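Side-chain contacts in hydrophilic protein, virA protein (PDB 3BO6), which is a phosphothreonine lyase effector of the SpvC family, which probably removes phosphate from phosphothreonine in host MAP kinases by irreversible beta-elimination: residues N9-L12 and K13-H17; L19-Q22 and M23-M26. All coordinates share one frame; numbering follows the deposited sequence.

Interaction 1 of 2, residues N9-L12 and K13-H17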
loop_
_atom_site.group_PDB
_atom_site.type_symbol
_atom_site.label_atom_id
_atom_site.label_comp_id
_atom_site.label_asym_id
_atom_site.label_seq_id
_atom_site.Cartn_x
_atom_site.Cartn_y
_atom_site.Cartn_z
ATOM N N ASN A 9 5.289 -12.164 -11.501
ATOM C CA ASN A 9 5.061 -11.305 -12.653
ATOM C C ASN A 9 4.868 -12.115 -13.953
ATOM O O ASN A 9 4.020 -11.783 -14.777
ATOM C CB ASN A 9 6.201 -10.295 -12.780
ATOM C CG ASN A 9 5.899 -9.206 -13.785
ATOM O OD1 ASN A 9 4.814 -8.630 -13.780
ATOM N ND2 ASN A 9 6.866 -8.903 -14.640
ATOM N N GLU A 10 5.658 -13.173 -14.135
ATOM C CA GLU A 10 5.484 -14.004 -15.329
ATOM C C GLU A 10 4.087 -14.630 -15.403
ATOM O O GLU A 10 3.498 -14.752 -16.483
ATOM C CB GLU A 10 6.580 -15.071 -15.401
ATOM C CG GLU A 10 7.976 -14.496 -15.622
ATOM C CD GLU A 10 8.026 -13.582 -16.830
ATOM O OE1 GLU A 10 7.768 -14.071 -17.951
ATOM O OE2 GLU A 10 8.326 -12.382 -16.666
ATOM N N ASP A 11 3.551 -15.021 -14.247
ATOM C CA ASP A 11 2.193 -15.551 -14.183
ATOM C C ASP A 11 1.157 -14.478 -14.542
ATOM O O ASP A 11 0.187 -14.748 -15.243
ATOM C CB ASP A 11 1.906 -16.151 -12.801
ATOM C CG ASP A 11 0.464 -16.533 -12.633
ATOM O OD1 ASP A 11 0.050 -17.538 -13.241
ATOM O OD2 ASP A 11 -0.266 -15.821 -11.912
ATOM N N LEU A 12 1.367 -13.248 -14.071
ATOM C CA LEU A 12 0.480 -12.149 -14.455
ATOM C C LEU A 12 0.482 -11.918 -15.969
ATOM O O LEU A 12 -0.554 -11.609 -16.542
ATOM C CB LEU A 12 0.850 -10.845 -13.742
ATOM C CG LEU A 12 0.603 -10.759 -12.242
ATOM C CD1 LEU A 12 1.029 -9.363 -11.766
ATOM C CD2 LEU A 12 -0.867 -11.047 -11.893
ATOM N N LYS A 13 1.650 -12.031 -16.602
ATOM C CA LYS A 13 1.741 -11.866 -18.058
ATOM C C LYS A 13 0.985 -12.971 -18.782
ATOM O O LYS A 13 0.176 -12.712 -19.678
ATOM C CB LYS A 13 3.201 -11.843 -18.514
ATOM C CG LYS A 13 3.938 -10.554 -18.192
ATOM C CD LYS A 13 5.416 -10.706 -18.558
ATOM C CE LYS A 13 6.282 -9.638 -17.933
ATOM N NZ LYS A 13 7.722 -9.910 -18.257
ATOM N N THR A 14 1.236 -14.209 -18.376
ATOM C CA THR A 14 0.605 -15.353 -19.018
ATOM C C THR A 14 -0.908 -15.258 -18.924
ATOM O O THR A 14 -1.627 -15.616 -19.856
ATOM C CB THR A 14 1.067 -16.664 -18.361
ATOM O OG1 THR A 14 2.479 -16.805 -18.529
ATOM C CG2 THR A 14 0.356 -17.866 -18.980
ATOM N N ASN A 15 -1.398 -14.762 -17.795
ATOM C CA ASN A 15 -2.828 -14.800 -17.517
ATOM C C ASN A 15 -3.501 -13.435 -17.531
ATOM O O ASN A 15 -4.634 -13.298 -17.078
ATOM C CB ASN A 15 -3.080 -15.524 -16.189
ATOM C CG ASN A 15 -2.685 -16.988 -16.260
ATOM O OD1 ASN A 15 -3.321 -17.769 -16.958
ATOM N ND2 ASN A 15 -1.624 -17.362 -15.552
ATOM N N PHE A 16 -2.800 -12.444 -18.080
ATOM C CA PHE A 16 -3.256 -11.053 -18.063
ATOM C C PHE A 16 -4.692 -10.877 -18.556
ATOM O O PHE A 16 -5.542 -10.325 -17.844
ATOM C CB PHE A 16 -2.291 -10.199 -18.892
ATOM C CG PHE A 16 -2.538 -8.714 -18.794
ATOM C CD1 PHE A 16 -2.287 -8.038 -17.612
ATOM C CD2 PHE A 16 -2.959 -7.989 -19.898
ATOM C CE1 PHE A 16 -2.472 -6.683 -17.524
ATOM C CE2 PHE A 16 -3.152 -6.616 -19.814
ATOM C CZ PHE A 16 -2.910 -5.967 -18.609
ATOM N N HIS A 17 -4.970 -11.348 -19.771
ATOM C CA HIS A 17 -6.301 -11.221 -20.334
ATOM C C HIS A 17 -7.394 -11.805 -19.435
ATOM O O HIS A 17 -8.402 -11.148 -19.157
ATOM C CB HIS A 17 -6.367 -11.875 -21.713
ATOM C CG HIS A 17 -7.670 -11.639 -22.402
ATOM N ND1 HIS A 17 -8.667 -12.589 -22.475
ATOM C CD2 HIS A 17 -8.166 -10.524 -22.987
ATOM C CE1 HIS A 17 -9.707 -12.080 -23.110
ATOM N NE2 HIS A 17 -9.428 -10.829 -23.434
#
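Charge pairing comes first: Lys13 NZ meets Glu10 OE2 at 3.0 Å, a salt bridge across an i to i+3 spacing. The carboxylate oxygen receives the ammonium on its syn side, 18° out of plane, and the two side chains run alongside each other in the same direction. Glu10 folds back at chi2 (-53°) while Lys13 stays extended, which brings the short acid level with the end of the long base. From Asn9, ND2 sits 3.4 Å from Lys13 CE.

Backbone bonds mark the last turn of helix 7-14. Lys13 N donates to Asn9 O and Thr14 N to Glu10 O, both i to i+4. Asn15 then leaves helical phi/psi, and helix 16-24 starts right after it.

Backbone and side-chain amide act together at that junction. Asp11 O is gripped twice by one residue: Asn15 N at 3.0 Å and Asn15 ND2 at 3.2 Å, arriving from opposite faces of the carbonyl plane. The same ND2 makes a weak, bent bond of 2.9 Å to Asp11 OD1, the carboxylate and amide planes being 54° apart. On another face of the helix, Leu12 rests on Pro213 and Leu217 of helix 213-219.

Interaction 2 of 2, residues L19-Q22 and M23-M26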
loop_
_atom_site.group_PDB
_atom_site.type_symbol
_atom_site.label_atom_id
_atom_site.label_comp_id
_atom_site.label_asym_id
_atom_site.label_seq_id
_atom_site.Cartn_x
_atom_site.Cartn_y
_atom_site.Cartn_z
ATOM N N LEU A 19 -7.247 -12.513 -16.192
ATOM C CA LEU A 19 -7.295 -11.839 -14.903
ATOM C C LEU A 19 -8.110 -10.556 -14.938
ATOM O O LEU A 19 -9.042 -10.399 -14.142
ATOM C CB LEU A 19 -5.882 -11.603 -14.357
ATOM C CG LEU A 19 -5.160 -12.857 -13.853
ATOM C CD1 LEU A 19 -3.672 -12.580 -13.614
ATOM C CD2 LEU A 19 -5.814 -13.398 -12.586
ATOM N N HIS A 20 -7.810 -9.632 -15.849
ATOM C CA HIS A 20 -8.554 -8.377 -15.809
ATOM C C HIS A 20 -10.025 -8.545 -16.206
ATOM O O HIS A 20 -10.896 -7.863 -15.678
ATOM C CB HIS A 20 -7.851 -7.218 -16.553
ATOM C CG HIS A 20 -7.952 -7.252 -18.050
ATOM N ND1 HIS A 20 -8.998 -6.684 -18.741
ATOM C CD2 HIS A 20 -7.075 -7.684 -18.986
ATOM C CE1 HIS A 20 -8.793 -6.822 -20.043
ATOM N NE2 HIS A 20 -7.630 -7.423 -20.217
ATOM N N ASN A 21 -10.310 -9.481 -17.097
ATOM C CA ASN A 21 -11.700 -9.737 -17.436
ATOM C C ASN A 21 -12.493 -10.428 -16.319
ATOM O O ASN A 21 -13.688 -10.150 -16.151
ATOM C CB ASN A 21 -11.767 -10.487 -18.764
ATOM C CG ASN A 21 -11.548 -9.570 -19.944
ATOM O OD1 ASN A 21 -12.378 -8.714 -20.229
ATOM N ND2 ASN A 21 -10.414 -9.732 -20.629
ATOM N N GLN A 22 -11.853 -11.319 -15.560
ATOM C CA GLN A 22 -12.501 -11.875 -14.367
ATOM C C GLN A 22 -12.772 -10.767 -13.352
ATOM O O GLN A 22 -13.872 -10.683 -12.794
ATOM C CB GLN A 22 -11.637 -12.946 -13.700
ATOM C CG GLN A 22 -11.515 -14.253 -14.453
ATOM C CD GLN A 22 -10.624 -15.234 -13.719
ATOM O OE1 GLN A 22 -9.522 -15.547 -14.168
ATOM N NE2 GLN A 22 -11.085 -15.702 -12.565
ATOM N N MET A 23 -11.785 -9.908 -13.112
ATOM C CA MET A 23 -11.952 -8.812 -12.153
ATOM C C MET A 23 -13.140 -7.928 -12.490
ATOM O O MET A 23 -13.899 -7.528 -11.596
ATOM C CB MET A 23 -10.687 -7.951 -12.081
ATOM C CG MET A 23 -9.486 -8.645 -11.444
ATOM S SD MET A 23 -7.964 -7.723 -11.733
ATOM C CE MET A 23 -8.266 -6.284 -10.700
ATOM N N ARG A 24 -13.326 -7.643 -13.771
ATOM C CA ARG A 24 -14.399 -6.751 -14.208
ATOM C C ARG A 24 -15.792 -7.316 -13.930
ATOM O O ARG A 24 -16.762 -6.563 -13.885
ATOM C CB ARG A 24 -14.243 -6.390 -15.694
ATOM C CG ARG A 24 -15.035 -5.146 -16.108
ATOM C CD ARG A 24 -14.655 -4.642 -17.497
ATOM N NE ARG A 24 -14.398 -5.751 -18.397
ATOM C CZ ARG A 24 -15.138 -6.063 -19.454
ATOM N NH1 ARG A 24 -14.806 -7.112 -20.184
ATOM N NH2 ARG A 24 -16.187 -5.323 -19.786
ATOM N N GLN A 25 -15.884 -8.631 -13.743
ATOM C CA GLN A 25 -17.174 -9.276 -13.459
ATOM C C GLN A 25 -17.521 -9.308 -11.969
ATOM O O GLN A 25 -18.642 -9.655 -11.602
ATOM C CB GLN A 25 -17.201 -10.703 -14.007
ATOM C CG GLN A 25 -17.069 -10.787 -15.526
ATOM C CD GLN A 25 -17.028 -12.216 -16.028
ATOM O OE1 GLN A 25 -15.975 -12.856 -16.041
ATOM N NE2 GLN A 25 -18.176 -12.722 -16.453
ATOM N N MET A 26 -16.577 -8.942 -11.110
ATOM C CA MET A 26 -16.786 -9.048 -9.660
ATOM C C MET A 26 -17.462 -7.810 -9.078
ATOM O O MET A 26 -17.189 -6.689 -9.495
ATOM C CB MET A 26 -15.457 -9.286 -8.958
ATOM C CG MET A 26 -14.800 -10.588 -9.365
ATOM S SD MET A 26 -13.146 -10.745 -8.694
ATOM C CE MET A 26 -12.713 -12.307 -9.452
#
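Two different first torsions bring Asn21 and Arg24 together. In Asn21, CG stands opposite the carbonyl carbon (chi1 -78°), whereas in Arg24 it lies opposite the backbone N (chi1 -162°), and a bend at chi3 (38°) swings the guanidinium across toward Asn21. In this conformer, one of two modelled for Arg24, the side chains lie alongside each other and NH1 donates to Asn21 OD1 over 2.9 Å. That bond is moderately straight and runs close to the C=O direction of the amide; the oxygen sits at the guanidinium edge, in its plane, although the two flat groups are turned steeply against each other. Asn21 ND2 donates to His17 O, one turn earlier, and lies 3.3 Å above the His20 ring plane, offset toward the rim. The His17 bond should limit rotation of the amide; Arg24 would hold its other end only in this conformer.

This is the C-terminal part of helix 16-24. Met23 N still donates to Leu19 O (3.0 Å) and Arg24 N to His20 O (3.1 Å), in the i to i+4 pattern. Gln25 N instead takes Gln22 O, an i to i+3 pair, with the donor well above the carbonyl plane; Met26 N to Met23 O repeats that spacing at 3.1 Å.

The methionine chains pass close to two carbonyl oxygens. Met23 CG comes within 3.2 Å of Leu19 O, and its side chain packs on Leu152 and Leu217. Met26, extended beyond CG, passes Gln22 O with CG at 3.6 Å, and reaches Ala149 and His153 of helix 149-168. Gln22 OE1, meanwhile, bonds to Ser18 OG.

Interactions 1 and 2 follow each other along the chain, their centres about 14 Å apart, and both use helix 16-24: interaction 1 spans the break at which that helix begins, interaction 2 its C-terminal turns. They touch directly where Leu12 CD2 packs against Leu19 CD1 at 3.6 Å. Along helix 16-24 the Phe16 and His20 rings also meet, their planes at about 55°, and the bond from Asn21 to His17 joins the same two segments of chain. Helix 213-219 is a shared neighbour, its Leu217 touching Leu12 as well as His20 and Met23. Each centre lies about 21 Å from the centre of the chain, on the same side.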